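Local coordinates for flagellar pocket-related cytoskeletal protein (PDB 6SJQ) that forms the ubiquitin-fold N-terminal domain of the trypanosome flagellar pocket collar protein BILBO1 and probably binds partner proteins, at residues A[54-67]-A[87-99]. Numbering follows the deposited sequence.
Sequences VPSHKFHSSKIKMY and CQLYVFQPPNEWH
Val91 CG1 packs 3.6 Å from Phe59 CE1, at the edge of the ring, and also touches Ser61 CB, while CG2 lies beside Ile64 CG1. These branched residues suit a strand and fill the layer facing helix 31-49, with Leu89 and Met66 continuing it; Leu89 CD2 presses on Met66 CB. Backbone bonds join the antiparallel strands, Lys65 and Tyr90 exchanging both of theirs. On the other sheet face the extended aliphatic chain of Lys65 lies against Phe92, its CD and CE both 4.1 Å from Phe92 CE2, and Tyr90 covers a face of that ring.

Beyond the strands, Gln93 lays its amide almost parallel to the Phe59 ring, planes 16° apart, with CG 3.7 Å from the ring centroid. Its CG methylene and flat amide cover the ring face, and the bond from His60 N to OE1, 3.0 Å, helps fix the amide's rotation.

Farther out, His57 has CG between backbone N and carbonyl carbon (chi1 61°), which brings its ring face-to-face over the six-membered ring of Trp98, centroids 4.2 Å apart; Val54 CG1 sits over the five-membered ring on the same face. His57 ND1 donates to Pro55 O in the imidazole plane, and NE2 pairs with His99 NE2 at 2.8 Å. Asn96 OD1 accepts from Trp98 N, an Asx turn, and from His99 N, extending it to an Asx motif. The paired strands belong to the ubiquitin fold's mixed sheet, and the His57-Trp98-His99 cluster joins the loops flanking them.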
loop_
_atom_site.group_PDB
_atom_site.type_symbol
_atom_site.label_atom_id
_atom_site.label_comp_id
_atom_site.label_asym_id
_atom_site.label_seq_id
_atom_site.Cartn_x
_atom_site.Cartn_y
_atom_site.Cartn_z
ATOM N N VAL A 54 -19.560 6.963 -6.803
ATOM C CA VAL A 54 -18.693 5.849 -7.182
ATOM C C VAL A 54 -19.188 4.601 -6.455
ATOM O O VAL A 54 -19.461 4.654 -5.254
ATOM C CB VAL A 54 -17.221 6.145 -6.805
ATOM C CG1 VAL A 54 -16.367 4.869 -6.800
ATOM C CG2 VAL A 54 -16.624 7.172 -7.754
ATOM N N PRO A 55 -19.337 3.485 -7.190
ATOM C CA PRO A 55 -19.814 2.233 -6.598
ATOM C C PRO A 55 -18.767 1.662 -5.658
ATOM O O PRO A 55 -17.567 1.878 -5.856
ATOM C CB PRO A 55 -19.958 1.299 -7.806
ATOM C CG PRO A 55 -19.881 2.180 -9.021
ATOM C CD PRO A 55 -19.036 3.337 -8.621
ATOM N N SER A 56 -19.217 0.928 -4.655
ATOM C CA SER A 56 -18.324 0.320 -3.682
ATOM C C SER A 56 -17.380 -0.682 -4.349
ATOM O O SER A 56 -17.767 -1.423 -5.248
ATOM C CB SER A 56 -19.145 -0.375 -2.594
ATOM O OG SER A 56 -20.020 0.540 -1.960
ATOM N N HIS A 57 -16.128 -0.704 -3.913
ATOM C CA HIS A 57 -15.176 -1.651 -4.474
ATOM C C HIS A 57 -13.977 -1.838 -3.539
ATOM O O HIS A 57 -13.812 -1.093 -2.563
ATOM C CB HIS A 57 -14.719 -1.193 -5.862
ATOM C CG HIS A 57 -14.034 0.140 -5.870
ATOM N ND1 HIS A 57 -14.730 1.330 -5.919
ATOM C CD2 HIS A 57 -12.719 0.473 -5.858
ATOM C CE1 HIS A 57 -13.872 2.340 -5.919
ATOM N NE2 HIS A 57 -12.648 1.845 -5.885
ATOM N N LYS A 58 -13.151 -2.834 -3.838
ATOM C CA LYS A 58 -12.025 -3.189 -2.980
ATOM C C LYS A 58 -10.746 -2.813 -3.679
ATOM O O LYS A 58 -10.736 -2.591 -4.896
ATOM C CB LYS A 58 -12.014 -4.694 -2.696
ATOM C CG LYS A 58 -13.241 -5.215 -1.960
ATOM C CD LYS A 58 -13.340 -4.636 -0.556
ATOM C CE LYS A 58 -14.498 -5.286 0.214
ATOM N NZ LYS A 58 -14.425 -4.985 1.675
ATOM N N PHE A 59 -9.650 -2.761 -2.926
ATOM C CA PHE A 59 -8.334 -2.588 -3.533
ATOM C C PHE A 59 -7.798 -3.972 -3.904
ATOM O O PHE A 59 -7.844 -4.906 -3.091
ATOM C CB PHE A 59 -7.405 -1.902 -2.529
ATOM C CG PHE A 59 -6.017 -1.628 -3.056
ATOM C CD1 PHE A 59 -5.047 -2.616 -3.066
ATOM C CD2 PHE A 59 -5.683 -0.359 -3.530
ATOM C CE1 PHE A 59 -3.768 -2.349 -3.553
ATOM C CE2 PHE A 59 -4.408 -0.087 -3.996
ATOM C CZ PHE A 59 -3.453 -1.090 -4.022
ATOM N N HIS A 60 -7.308 -4.115 -5.133
ATOM C CA HIS A 60 -6.703 -5.374 -5.562
ATOM C C HIS A 60 -5.266 -5.133 -5.995
ATOM O O HIS A 60 -5.025 -4.404 -6.956
ATOM C CB HIS A 60 -7.491 -5.956 -6.729
ATOM C CG HIS A 60 -8.938 -6.194 -6.418
ATOM N ND1 HIS A 60 -9.362 -7.219 -5.595
ATOM C CD2 HIS A 60 -10.054 -5.544 -6.818
ATOM C CE1 HIS A 60 -10.679 -7.188 -5.506
ATOM N NE2 HIS A 60 -11.126 -6.186 -6.240
ATOM N N SER A 61 -4.325 -5.765 -5.307
ATOM C CA SER A 61 -2.907 -5.607 -5.625
ATOM C C SER A 61 -2.522 -6.423 -6.858
ATOM O O SER A 61 -2.911 -7.585 -6.992
ATOM C CB SER A 61 -2.078 -6.079 -4.447
ATOM O OG SER A 61 -2.185 -7.484 -4.327
ATOM N N SER A 62 -1.763 -5.819 -7.771
ATOM C CA SER A 62 -1.332 -6.513 -8.991
ATOM C C SER A 62 0.186 -6.683 -9.091
ATOM O O SER A 62 0.670 -7.639 -9.697
ATOM C CB SER A 62 -1.852 -5.806 -10.245
ATOM O OG SER A 62 -1.403 -4.462 -10.317
ATOM N N LYS A 63 0.925 -5.727 -8.531
ATOM C CA LYS A 63 2.391 -5.755 -8.472
ATOM C C LYS A 63 2.801 -4.906 -7.286
ATOM O O LYS A 63 2.221 -3.840 -7.060
ATOM C CB LYS A 63 3.045 -5.147 -9.713
ATOM C CG LYS A 63 4.582 -5.096 -9.579
ATOM C CD LYS A 63 5.277 -4.395 -10.735
ATOM C CE LYS A 63 5.159 -5.188 -12.032
ATOM N NZ LYS A 63 5.956 -6.454 -12.025
ATOM N N ILE A 64 3.789 -5.373 -6.530
ATOM C CA ILE A 64 4.321 -4.591 -5.430
ATOM C C ILE A 64 5.777 -4.319 -5.751
ATOM O O ILE A 64 6.517 -5.243 -6.098
ATOM C CB ILE A 64 4.222 -5.354 -4.092
ATOM C CG1 ILE A 64 2.744 -5.593 -3.737
ATOM C CG2 ILE A 64 4.868 -4.552 -2.979
ATOM C CD1 ILE A 64 2.540 -6.360 -2.436
ATOM N N LYS A 65 6.180 -3.054 -5.663
ATOM C CA LYS A 65 7.600 -2.713 -5.747
ATOM C C LYS A 65 8.127 -2.171 -4.426
ATOM O O LYS A 65 7.382 -1.592 -3.643
ATOM C CB LYS A 65 7.826 -1.670 -6.837
ATOM C CG LYS A 65 7.523 -2.178 -8.234
ATOM C CD LYS A 65 8.052 -1.217 -9.266
ATOM C CE LYS A 65 7.723 -1.690 -10.661
ATOM N NZ LYS A 65 8.307 -0.725 -11.638
ATOM N N MET A 66 9.428 -2.343 -4.197
ATOM C CA MET A 66 10.097 -1.815 -3.017
ATOM C C MET A 66 11.163 -0.846 -3.491
ATOM O O MET A 66 11.855 -1.114 -4.477
ATOM C CB MET A 66 10.788 -2.961 -2.252
ATOM C CG MET A 66 11.553 -2.518 -0.961
ATOM S SD MET A 66 12.440 -3.893 -0.091
ATOM C CE MET A 66 13.771 -4.166 -1.238
ATOM N N TYR A 67 11.308 0.288 -2.817
ATOM C CA TYR A 67 12.445 1.130 -3.155
ATOM C C TYR A 67 13.652 0.581 -2.404
ATOM O O TYR A 67 13.687 0.589 -1.162
ATOM C CB TYR A 67 12.201 2.597 -2.821
ATOM C CG TYR A 67 13.402 3.416 -3.203
ATOM C CD1 TYR A 67 13.637 3.733 -4.533
ATOM C CD2 TYR A 67 14.320 3.826 -2.252
ATOM C CE1 TYR A 67 14.742 4.444 -4.904
ATOM C CE2 TYR A 67 15.429 4.558 -2.610
ATOM C CZ TYR A 67 15.627 4.860 -3.946
ATOM O OH TYR A 67 16.725 5.574 -4.351
ATOM N N CYS A 87 11.193 0.139 5.250
ATOM C CA CYS A 87 11.333 0.287 3.807
ATOM C C CYS A 87 10.020 0.809 3.202
ATOM O O CYS A 87 8.959 0.716 3.818
ATOM C CB CYS A 87 11.789 -1.015 3.153
ATOM S SG CYS A 87 10.546 -2.327 3.032
ATOM N N GLN A 88 10.128 1.411 2.013
ATOM C CA GLN A 88 8.980 1.958 1.305
ATOM C C GLN A 88 8.555 1.057 0.150
ATOM O O GLN A 88 9.360 0.733 -0.723
ATOM C CB GLN A 88 9.324 3.341 0.739
ATOM C CG GLN A 88 8.138 3.976 0.005
ATOM C CD GLN A 88 7.066 4.448 0.956
ATOM O OE1 GLN A 88 7.300 5.326 1.813
ATOM N NE2 GLN A 88 5.881 3.846 0.848
ATOM N N LEU A 89 7.284 0.652 0.153
ATOM C CA LEU A 89 6.678 -0.124 -0.932
ATOM C C LEU A 89 5.652 0.717 -1.698
ATOM O O LEU A 89 5.056 1.649 -1.157
ATOM C CB LEU A 89 5.957 -1.366 -0.372
ATOM C CG LEU A 89 6.744 -2.320 0.529
ATOM C CD1 LEU A 89 5.876 -3.529 0.862
ATOM C CD2 LEU A 89 8.021 -2.752 -0.149
ATOM N N TYR A 90 5.449 0.391 -2.969
ATOM C CA TYR A 90 4.338 0.965 -3.722
ATOM C C TYR A 90 3.533 -0.176 -4.324
ATOM O O TYR A 90 4.100 -1.114 -4.888
ATOM C CB TYR A 90 4.845 1.872 -4.835
ATOM C CG TYR A 90 3.721 2.518 -5.613
ATOM C CD1 TYR A 90 3.127 3.694 -5.172
ATOM C CD2 TYR A 90 3.248 1.947 -6.784
ATOM C CE1 TYR A 90 2.093 4.293 -5.895
ATOM C CE2 TYR A 90 2.228 2.539 -7.504
ATOM C CZ TYR A 90 1.665 3.707 -7.060
ATOM O OH TYR A 90 0.638 4.267 -7.793
ATOM N N VAL A 91 2.216 -0.101 -4.234
ATOM C CA VAL A 91 1.385 -1.209 -4.692
ATOM C C VAL A 91 0.512 -0.771 -5.865
ATOM O O VAL A 91 -0.242 0.212 -5.755
ATOM C CB VAL A 91 0.506 -1.744 -3.549
ATOM C CG1 VAL A 91 -0.256 -2.996 -4.012
ATOM C CG2 VAL A 91 1.358 -2.073 -2.356
ATOM N N PHE A 92 0.630 -1.483 -6.995
ATOM C CA PHE A 92 -0.210 -1.214 -8.157
ATOM C C PHE A 92 -1.501 -2.020 -8.070
ATOM O O PHE A 92 -1.585 -3.020 -7.328
ATOM C CB PHE A 92 0.507 -1.619 -9.457
ATOM C CG PHE A 92 1.702 -0.763 -9.793
ATOM C CD1 PHE A 92 1.588 0.280 -10.696
ATOM C CD2 PHE A 92 2.943 -1.006 -9.203
ATOM C CE1 PHE A 92 2.678 1.073 -11.008
ATOM C CE2 PHE A 92 4.040 -0.215 -9.514
ATOM C CZ PHE A 92 3.907 0.823 -10.411
ATOM N N GLN A 93 -2.497 -1.570 -8.832
ATOM C CA GLN A 93 -3.714 -2.352 -9.089
ATOM C C GLN A 93 -3.853 -2.646 -10.583
ATOM O O GLN A 93 -3.252 -1.956 -11.412
ATOM C CB GLN A 93 -4.952 -1.568 -8.664
ATOM C CG GLN A 93 -5.029 -1.196 -7.189
ATOM C CD GLN A 93 -6.411 -0.670 -6.816
ATOM O OE1 GLN A 93 -7.345 -1.451 -6.574
ATOM N NE2 GLN A 93 -6.551 0.656 -6.769
ATOM N N PRO A 94 -4.668 -3.657 -10.944
ATOM C CA PRO A 94 -4.933 -3.828 -12.381
ATOM C C PRO A 94 -5.660 -2.591 -12.875
ATOM O O PRO A 94 -6.258 -1.897 -12.058
ATOM C CB PRO A 94 -5.892 -5.026 -12.423
ATOM C CG PRO A 94 -5.683 -5.748 -11.125
ATOM C CD PRO A 94 -5.335 -4.682 -10.123
ATOM N N PRO A 95 -5.608 -2.298 -14.190
ATOM C CA PRO A 95 -6.313 -1.130 -14.737
ATOM C C PRO A 95 -7.787 -1.055 -14.305
ATOM O O PRO A 95 -8.493 -2.063 -14.318
ATOM C CB PRO A 95 -6.219 -1.352 -16.254
ATOM C CG PRO A 95 -4.912 -2.073 -16.431
ATOM C CD PRO A 95 -4.799 -2.990 -15.212
ATOM N N ASN A 96 -8.230 0.134 -13.911
ATOM C CA ASN A 96 -9.579 0.330 -13.391
ATOM C C ASN A 96 -9.989 1.786 -13.580
ATOM O O ASN A 96 -9.140 2.632 -13.882
ATOM C CB ASN A 96 -9.617 -0.037 -11.903
ATOM C CG ASN A 96 -8.755 0.880 -11.069
ATOM O OD1 ASN A 96 -9.225 1.910 -10.569
ATOM N ND2 ASN A 96 -7.472 0.527 -10.936
ATOM N N GLU A 97 -11.269 2.085 -13.342
ATOM C CA GLU A 97 -11.865 3.392 -13.645
ATOM C C GLU A 97 -11.516 4.528 -12.689
ATOM O O GLU A 97 -11.647 5.705 -13.037
ATOM C CB GLU A 97 -13.400 3.285 -13.614
ATOM C CG GLU A 97 -14.030 2.153 -14.414
ATOM C CD GLU A 97 -15.535 2.050 -14.165
ATOM O OE1 GLU A 97 -16.230 3.092 -14.211
ATOM O OE2 GLU A 97 -16.022 0.928 -13.907
ATOM N N TRP A 98 -11.133 4.188 -11.463
ATOM C CA TRP A 98 -11.114 5.193 -10.406
ATOM C C TRP A 98 -9.743 5.549 -9.907
ATOM O O TRP A 98 -9.552 6.645 -9.387
ATOM C CB TRP A 98 -11.984 4.738 -9.232
ATOM C CG TRP A 98 -13.338 4.365 -9.678
ATOM C CD1 TRP A 98 -14.293 5.204 -10.182
ATOM C CD2 TRP A 98 -13.902 3.057 -9.694
ATOM N NE1 TRP A 98 -15.417 4.494 -10.501
ATOM C CE2 TRP A 98 -15.206 3.167 -10.212
ATOM C CE3 TRP A 98 -13.432 1.793 -9.321
ATOM C CZ2 TRP A 98 -16.050 2.070 -10.357
ATOM C CZ3 TRP A 98 -14.266 0.705 -9.465
ATOM C CH2 TRP A 98 -15.562 0.848 -9.980
ATOM N N HIS A 99 -8.790 4.634 -10.061
ATOM C CA HIS A 99 -7.476 4.814 -9.460
ATOM C C HIS A 99 -6.385 4.700 -10.501
ATOM O O HIS A 99 -6.145 3.619 -11.042
ATOM C CB HIS A 99 -7.255 3.779 -8.351
ATOM C CG HIS A 99 -8.408 3.686 -7.397
ATOM N ND1 HIS A 99 -8.696 4.674 -6.487
ATOM C CD2 HIS A 99 -9.368 2.740 -7.251
ATOM C CE1 HIS A 99 -9.786 4.342 -5.808
ATOM N NE2 HIS A 99 -10.203 3.172 -6.245
HETATM O O HOH W 1 -9.789 -1.068 -7.083
HETATM O O HOH W 2 12.777 1.796 1.085
#